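Monovalent Na+/H+ antiporter subunit A (Dietzia sp. DQ12-45-1b, PDB 7D3U) probably serves as an antiporter subunit of the membrane-embedded Mrp complex, which exchanges sodium ions for protons across the bacterial cell membrane. Local coordinates at residues Gly308-His321 with Ser383-Pro395. Numbering follows the deposited sequence.
Sequences GVGTPAAMVAAIIH and SKEWMFKSMLDAP
V316 and A317 meet W386 where two helices of the complex I-like antiporter fold pack nearly antiparallel, the axes of helices 312-321 and 383-391 coming within 8.4 Å at 156°, a worked example of how small residues let helices approach. The methyl of A317 rests on the opposite backbone, with CB 3.6 Å from W386 O, beside the CB atoms of W386 and M387; S390 CB likewise lies close to A313 O. V316, its CG1 swung anti to the backbone N (chi1 -180°), lays that methyl over the tryptophan's six-membered ring in a CH-pi contact, 4.0 Å from the centroid and toward the rim. K389 CE of the tryptophan's own helix covers the opposite face, and the hydrogen bond from NE1 to D495 O helps to fix the indole's rotation. Toward the C-terminal end of segment 308-321, H321 reaches across with its CG anti to the backbone N (chi1 -167°), bringing its ring obliquely against the bent end of M387, whose CE lies 3.4 Å from H321 CD2. K384 NZ, hydrogen-bonded to Q299 OE1 on helix 288-308, approaches the imidazole edge in the ring plane, 3.0 Å from H321 NE2. An alanine in place of H321 would probably leave the M387 methyl without its aromatic neighbour and open a gap beside K384 NZ. Before helix 312-341, V309 splits its methyls, CG1 toward S390 O and CG2 against the turn 391-394, 4.0 Å from both M391 CG and A394 CB.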
loop_
_atom_site.group_PDB
_atom_site.type_symbol
_atom_site.label_atom_id
_atom_site.label_comp_id
_atom_site.label_asym_id
_atom_site.label_seq_id
_atom_site.Cartn_x
_atom_site.Cartn_y
_atom_site.Cartn_z
ATOM N N GLY B 308 -22.370 -19.238 41.211
ATOM C CA GLY B 308 -22.856 -17.888 41.406
ATOM C C GLY B 308 -23.546 -17.671 42.731
ATOM O O GLY B 308 -23.704 -16.522 43.153
ATOM N N VAL B 309 -23.983 -18.748 43.389
ATOM C CA VAL B 309 -24.437 -18.616 44.774
ATOM C C VAL B 309 -23.357 -17.944 45.615
ATOM O O VAL B 309 -23.640 -17.055 46.427
ATOM C CB VAL B 309 -24.834 -19.990 45.345
ATOM C CG1 VAL B 309 -24.905 -19.937 46.858
ATOM C CG2 VAL B 309 -26.162 -20.431 44.766
ATOM N N GLY B 310 -22.104 -18.347 45.420
ATOM C CA GLY B 310 -20.963 -17.641 45.973
ATOM C C GLY B 310 -20.839 -17.652 47.482
ATOM O O GLY B 310 -20.648 -16.602 48.099
ATOM N N THR B 311 -20.947 -18.826 48.085
ATOM C CA THR B 311 -20.742 -19.016 49.512
ATOM C C THR B 311 -19.856 -20.235 49.705
ATOM O O THR B 311 -19.781 -21.096 48.823
ATOM C CB THR B 311 -22.070 -19.196 50.262
ATOM O OG1 THR B 311 -22.717 -20.395 49.820
ATOM C CG2 THR B 311 -22.991 -18.009 50.033
ATOM N N PRO B 312 -19.148 -20.324 50.836
ATOM C CA PRO B 312 -18.299 -21.503 51.075
ATOM C C PRO B 312 -19.036 -22.823 50.956
ATOM O O PRO B 312 -18.447 -23.812 50.506
ATOM C CB PRO B 312 -17.783 -21.271 52.499
ATOM C CG PRO B 312 -17.781 -19.799 52.648
ATOM C CD PRO B 312 -18.976 -19.304 51.885
ATOM N N ALA B 313 -20.311 -22.871 51.339
ATOM C CA ALA B 313 -21.101 -24.081 51.158
ATOM C C ALA B 313 -21.434 -24.348 49.700
ATOM O O ALA B 313 -21.908 -25.442 49.382
ATOM C CB ALA B 313 -22.391 -23.996 51.972
ATOM N N ALA B 314 -21.203 -23.382 48.815
ATOM C CA ALA B 314 -21.533 -23.536 47.406
ATOM C C ALA B 314 -20.370 -24.057 46.580
ATOM O O ALA B 314 -20.586 -24.827 45.638
ATOM C CB ALA B 314 -22.005 -22.202 46.829
ATOM N N MET B 315 -19.140 -23.660 46.909
ATOM C CA MET B 315 -17.990 -24.128 46.144
ATOM C C MET B 315 -17.736 -25.611 46.366
ATOM O O MET B 315 -17.287 -26.304 45.447
ATOM C CB MET B 315 -16.753 -23.312 46.505
ATOM C CG MET B 315 -16.886 -21.848 46.162
ATOM S SD MET B 315 -17.580 -21.607 44.522
ATOM C CE MET B 315 -18.322 -19.993 44.718
ATOM N N VAL B 316 -18.023 -26.116 47.566
ATOM C CA VAL B 316 -17.910 -27.551 47.813
ATOM C C VAL B 316 -18.858 -28.316 46.901
ATOM O O VAL B 316 -18.479 -29.312 46.270
ATOM C CB VAL B 316 -18.183 -27.863 49.293
ATOM C CG1 VAL B 316 -18.059 -29.348 49.543
ATOM C CG2 VAL B 316 -17.231 -27.090 50.181
ATOM N N ALA B 317 -20.109 -27.859 46.820
ATOM C CA ALA B 317 -21.075 -28.501 45.938
ATOM C C ALA B 317 -20.641 -28.396 44.484
ATOM O O ALA B 317 -20.760 -29.361 43.724
ATOM C CB ALA B 317 -22.458 -27.882 46.132
ATOM N N ALA B 318 -20.120 -27.236 44.084
ATOM C CA ALA B 318 -19.676 -27.065 42.706
ATOM C C ALA B 318 -18.550 -28.030 42.362
ATOM O O ALA B 318 -18.564 -28.654 41.297
ATOM C CB ALA B 318 -19.231 -25.624 42.473
ATOM N N ILE B 319 -17.576 -28.185 43.257
ATOM C CA ILE B 319 -16.445 -29.059 42.959
ATOM C C ILE B 319 -16.878 -30.520 42.956
ATOM O O ILE B 319 -16.489 -31.295 42.070
ATOM C CB ILE B 319 -15.299 -28.806 43.952
ATOM C CG1 ILE B 319 -14.778 -27.383 43.790
ATOM C CG2 ILE B 319 -14.177 -29.800 43.732
ATOM C CD1 ILE B 319 -13.781 -26.987 44.837
ATOM N N ILE B 320 -17.687 -30.926 43.939
ATOM C CA ILE B 320 -18.100 -32.323 43.974
ATOM C C ILE B 320 -18.982 -32.650 42.777
ATOM O O ILE B 320 -18.904 -33.754 42.227
ATOM C CB ILE B 320 -18.790 -32.662 45.310
ATOM C CG1 ILE B 320 -18.988 -34.171 45.435
ATOM C CG2 ILE B 320 -20.123 -31.963 45.434
ATOM C CD1 ILE B 320 -17.750 -34.974 45.125
ATOM N N HIS B 321 -19.789 -31.694 42.310
ATOM C CA HIS B 321 -20.599 -31.958 41.130
ATOM C C HIS B 321 -19.775 -31.924 39.856
ATOM O O HIS B 321 -20.090 -32.650 38.913
ATOM C CB HIS B 321 -21.749 -30.962 41.026
ATOM C CG HIS B 321 -22.786 -31.350 40.018
ATOM N ND1 HIS B 321 -22.567 -31.276 38.660
ATOM C CD2 HIS B 321 -24.041 -31.832 40.171
ATOM C CE1 HIS B 321 -23.646 -31.687 38.020
ATOM N NE2 HIS B 321 -24.556 -32.029 38.914
ATOM N N SER B 383 -23.981 -35.194 45.485
ATOM C CA SER B 383 -23.601 -33.927 44.873
ATOM C C SER B 383 -24.818 -33.060 44.579
ATOM O O SER B 383 -24.781 -31.841 44.784
ATOM C CB SER B 383 -22.806 -34.189 43.599
ATOM O OG SER B 383 -22.470 -32.973 42.971
ATOM N N LYS B 384 -25.912 -33.663 44.114
ATOM C CA LYS B 384 -27.104 -32.879 43.811
ATOM C C LYS B 384 -27.751 -32.345 45.083
ATOM O O LYS B 384 -28.220 -31.201 45.114
ATOM C CB LYS B 384 -28.099 -33.716 43.013
ATOM C CG LYS B 384 -27.839 -33.721 41.517
ATOM C CD LYS B 384 -28.854 -32.870 40.779
ATOM C CE LYS B 384 -28.794 -33.121 39.283
ATOM N NZ LYS B 384 -27.461 -32.788 38.716
ATOM N N GLU B 385 -27.780 -33.147 46.148
ATOM C CA GLU B 385 -28.337 -32.648 47.397
ATOM C C GLU B 385 -27.426 -31.605 48.029
ATOM O O GLU B 385 -27.912 -30.689 48.697
ATOM C CB GLU B 385 -28.613 -33.801 48.366
ATOM C CG GLU B 385 -27.389 -34.418 49.008
ATOM C CD GLU B 385 -27.744 -35.298 50.193
ATOM O OE1 GLU B 385 -26.821 -35.867 50.812
ATOM O OE2 GLU B 385 -28.946 -35.422 50.504
ATOM N N TRP B 386 -26.114 -31.699 47.799
ATOM C CA TRP B 386 -25.220 -30.629 48.226
ATOM C C TRP B 386 -25.493 -29.347 47.453
ATOM O O TRP B 386 -25.501 -28.254 48.030
ATOM C CB TRP B 386 -23.766 -31.061 48.052
ATOM C CG TRP B 386 -23.093 -31.377 49.338
ATOM C CD1 TRP B 386 -23.004 -32.595 49.938
ATOM C CD2 TRP B 386 -22.414 -30.455 50.193
ATOM N NE1 TRP B 386 -22.310 -32.491 51.117
ATOM C CE2 TRP B 386 -21.935 -31.185 51.295
ATOM C CE3 TRP B 386 -22.164 -29.083 50.134
ATOM C CZ2 TRP B 386 -21.221 -30.590 52.330
ATOM C CZ3 TRP B 386 -21.456 -28.495 51.160
ATOM C CH2 TRP B 386 -20.991 -29.246 52.243
ATOM N N MET B 387 -25.722 -29.462 46.144
ATOM C CA MET B 387 -26.070 -28.292 45.347
ATOM C C MET B 387 -27.369 -27.662 45.831
ATOM O O MET B 387 -27.489 -26.434 45.891
ATOM C CB MET B 387 -26.185 -28.682 43.876
ATOM C CG MET B 387 -26.530 -27.535 42.960
ATOM S SD MET B 387 -26.136 -27.938 41.253
ATOM C CE MET B 387 -24.538 -28.707 41.476
ATOM N N PHE B 388 -28.354 -28.490 46.176
ATOM C CA PHE B 388 -29.616 -27.963 46.684
ATOM C C PHE B 388 -29.431 -27.293 48.039
ATOM O O PHE B 388 -29.997 -26.224 48.290
ATOM C CB PHE B 388 -30.652 -29.080 46.772
ATOM C CG PHE B 388 -31.077 -29.614 45.439
ATOM C CD1 PHE B 388 -31.169 -28.777 44.342
ATOM C CD2 PHE B 388 -31.388 -30.952 45.282
ATOM C CE1 PHE B 388 -31.559 -29.265 43.114
ATOM C CE2 PHE B 388 -31.779 -31.445 44.055
ATOM C CZ PHE B 388 -31.865 -30.600 42.971
ATOM N N LYS B 389 -28.650 -27.911 48.929
ATOM C CA LYS B 389 -28.341 -27.292 50.212
ATOM C C LYS B 389 -27.626 -25.961 50.030
ATOM O O LYS B 389 -27.833 -25.028 50.816
ATOM C CB LYS B 389 -27.495 -28.253 51.050
ATOM C CG LYS B 389 -26.529 -27.605 52.022
ATOM C CD LYS B 389 -25.741 -28.667 52.771
ATOM C CE LYS B 389 -24.560 -28.069 53.513
ATOM N NZ LYS B 389 -24.980 -26.975 54.427
ATOM N N SER B 390 -26.797 -25.848 48.993
ATOM C CA SER B 390 -26.093 -24.596 48.736
ATOM C C SER B 390 -27.038 -23.527 48.203
ATOM O O SER B 390 -27.030 -22.386 48.676
ATOM C CB SER B 390 -24.951 -24.837 47.754
ATOM O OG SER B 390 -24.288 -23.621 47.460
ATOM N N MET B 391 -27.856 -23.878 47.209
ATOM C CA MET B 391 -28.718 -22.897 46.560
ATOM C C MET B 391 -29.788 -22.340 47.490
ATOM O O MET B 391 -30.355 -21.283 47.198
ATOM C CB MET B 391 -29.381 -23.515 45.330
ATOM C CG MET B 391 -28.461 -23.639 44.132
ATOM S SD MET B 391 -29.238 -24.510 42.762
ATOM C CE MET B 391 -27.955 -24.400 41.523
ATOM N N LEU B 392 -30.081 -23.022 48.598
ATOM C CA LEU B 392 -31.144 -22.568 49.486
ATOM C C LEU B 392 -30.800 -21.268 50.198
ATOM O O LEU B 392 -31.710 -20.582 50.675
ATOM C CB LEU B 392 -31.467 -23.648 50.516
ATOM C CG LEU B 392 -32.390 -24.768 50.042
ATOM C CD1 LEU B 392 -33.046 -25.435 51.232
ATOM C CD2 LEU B 392 -33.438 -24.238 49.078
ATOM N N ASP B 393 -29.522 -20.914 50.287
ATOM C CA ASP B 393 -29.090 -19.666 50.903
ATOM C C ASP B 393 -28.444 -18.751 49.870
ATOM O O ASP B 393 -27.462 -18.061 50.147
ATOM C CB ASP B 393 -28.142 -19.927 52.072
ATOM C CG ASP B 393 -27.012 -20.871 51.712
ATOM O OD1 ASP B 393 -26.230 -20.551 50.792
ATOM O OD2 ASP B 393 -26.900 -21.936 52.355
ATOM N N ALA B 394 -28.999 -18.741 48.661
ATOM C CA ALA B 394 -28.483 -17.889 47.605
ATOM C C ALA B 394 -28.685 -16.419 47.966
ATOM O O ALA B 394 -29.586 -16.077 48.738
ATOM C CB ALA B 394 -29.180 -18.202 46.283
ATOM N N PRO B 395 -27.858 -15.524 47.423
ATOM C CA PRO B 395 -28.033 -14.095 47.711
ATOM C C PRO B 395 -29.278 -13.520 47.057
ATOM O O PRO B 395 -30.018 -14.234 46.374
ATOM C CB PRO B 395 -26.758 -13.466 47.137
ATOM C CG PRO B 395 -26.322 -14.417 46.083
ATOM C CD PRO B 395 -26.655 -15.776 46.614
#